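Possible metal-dependent hydrolase (Veillonella parvula, PDB 3RPC) is probably a zinc-dependent hydrolase of the metallo-beta-lactamase superfamily, binding two zinc ions, although its substrate is not established. Local coordinates at residues 172-175 / 176-179. Sequence-based numbering, arbitrary orientation.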
loop_
_atom_site.group_PDB
_atom_site.type_symbol
_atom_site.label_atom_id
_atom_site.label_comp_id
_atom_site.label_asym_id
_atom_site.label_seq_id
_atom_site.Cartn_x
_atom_site.Cartn_y
_atom_site.Cartn_z
ATOM N N THR A 172 6.799 -6.066 -3.747
ATOM C CA THR A 172 6.538 -5.775 -2.336
ATOM C C THR A 172 5.478 -6.733 -1.805
ATOM O O THR A 172 4.956 -7.574 -2.540
ATOM C CB THR A 172 5.985 -4.358 -2.144
ATOM O OG1 THR A 172 4.660 -4.291 -2.690
ATOM C CG2 THR A 172 6.872 -3.313 -2.810
ATOM N N SER A 173 5.133 -6.602 -0.526
ATOM C CA SER A 173 4.076 -7.427 0.034
ATOM C C SER A 173 2.719 -7.157 -0.609
ATOM O O SER A 173 1.819 -7.991 -0.532
ATOM C CB SER A 173 3.990 -7.238 1.548
ATOM O OG SER A 173 5.180 -7.702 2.169
ATOM N N ASP A 174 2.562 -5.995 -1.239
ATOM C CA ASP A 174 1.296 -5.712 -1.914
ATOM C C ASP A 174 1.098 -6.673 -3.082
ATOM O O ASP A 174 -0.032 -7.067 -3.391
ATOM C CB ASP A 174 1.237 -4.261 -2.387
ATOM C CG ASP A 174 0.917 -3.290 -1.252
ATOM O OD1 ASP A 174 0.197 -3.689 -0.316
ATOM O OD2 ASP A 174 1.372 -2.132 -1.305
ATOM N N VAL A 175 2.202 -7.039 -3.729
ATOM C CA VAL A 175 2.171 -8.002 -4.827
ATOM C C VAL A 175 1.840 -9.391 -4.259
ATOM O O VAL A 175 0.980 -10.105 -4.793
ATOM C CB VAL A 175 3.520 -8.011 -5.585
ATOM C CG1 VAL A 175 3.528 -9.072 -6.696
ATOM C CG2 VAL A 175 3.809 -6.623 -6.147
ATOM N N GLU A 176 2.503 -9.763 -3.162
ATOM C CA GLU A 176 2.230 -11.050 -2.508
ATOM C C GLU A 176 0.776 -11.144 -2.088
ATOM O O GLU A 176 0.153 -12.194 -2.230
ATOM C CB GLU A 176 3.143 -11.274 -1.293
ATOM C CG GLU A 176 4.634 -11.347 -1.620
ATOM C CD GLU A 176 5.065 -12.644 -2.305
ATOM O OE1 GLU A 176 4.222 -13.538 -2.558
ATOM O OE2 GLU A 176 6.277 -12.776 -2.585
ATOM N N LYS A 177 0.251 -10.040 -1.559
ATOM C CA LYS A 177 -1.149 -9.970 -1.143
ATOM C C LYS A 177 -2.095 -10.210 -2.307
ATOM O O LYS A 177 -3.004 -11.037 -2.203
ATOM C CB LYS A 177 -1.454 -8.625 -0.480
ATOM C CG LYS A 177 -0.935 -8.522 0.950
ATOM C CD LYS A 177 -1.050 -7.095 1.456
ATOM C CE LYS A 177 -0.646 -6.966 2.925
ATOM N NZ LYS A 177 -0.965 -5.583 3.409
ATOM N N ALA A 178 -1.882 -9.506 -3.418
ATOM C CA ALA A 178 -2.774 -9.670 -4.558
ATOM C C ALA A 178 -2.716 -11.090 -5.104
ATOM O O ALA A 178 -3.748 -11.675 -5.441
ATOM C CB ALA A 178 -2.454 -8.660 -5.647
ATOM N N LEU A 179 -1.512 -11.647 -5.187
ATOM C CA LEU A 179 -1.333 -12.986 -5.735
ATOM C C LEU A 179 -2.079 -14.041 -4.923
ATOM O O LEU A 179 -2.752 -14.909 -5.480
ATOM C CB LEU A 179 0.163 -13.338 -5.813
ATOM C CG LEU A 179 0.970 -12.553 -6.857
ATOM C CD1 LEU A 179 2.461 -12.850 -6.723
ATOM C CD2 LEU A 179 0.504 -12.849 -8.276
HETATM O O HOH W 1 1.234 -4.022 2.126
HETATM O O HOH W 2 -2.015 -3.131 2.008
#
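Val175 and Leu179, one turn apart near the start of helix 173-182, make the tight apolar side of this local contact. Their side chains run alongside each other in the same direction, with Val175 CG1 3.9 Å from Leu179 CD1. CG1 reaches that neighbour because it lies anti to the backbone N of Val175 (chi1 177°). Both residues, with Ala178, pack on Tyr164 of strand 163-165, and Leu179 also meets Met213 of helix 207-216, so this face seats the helix of a beta-alpha-beta unit against its sheet.

Backbone bonds tie the two turns together: Lys177 N donates to Ser173 O at 2.8 Å and Leu179 N to Val175 O at 3.0 Å, the latter nearly straight at 163°. At the first turn, Thr172 is the N-cap, its OG1 accepting from Asp174 N at 3.1 Å with a bent N-H...O angle of 140°. Glu176 turns its carboxylate away from this contact: OE1 forms a salt bridge with Arg216 NE, and OE2 accepts a hydrogen bond from Trp171 NE1.

The hydrated side is looser. Lys177, extended beyond CG, runs past Ser173 O, its CG 3.2 Å from that oxygen, and crosses Asp174 obliquely. Asp174 OD1 and Lys177 NZ are 4.3 Å apart, too far for a direct ion pair. Two waters link them, each donating to OD1 and accepting from NZ; water 1 lies 2.7 Å from Asp174 OD1, water 2 a longer 3.3 Å. NZ also forms a salt bridge with Asp149 of the second subunit, so the lysine joins the first turn to the dimer interface. Its ammonium group, beside two carboxylates, would probably be stabilised in the charged form.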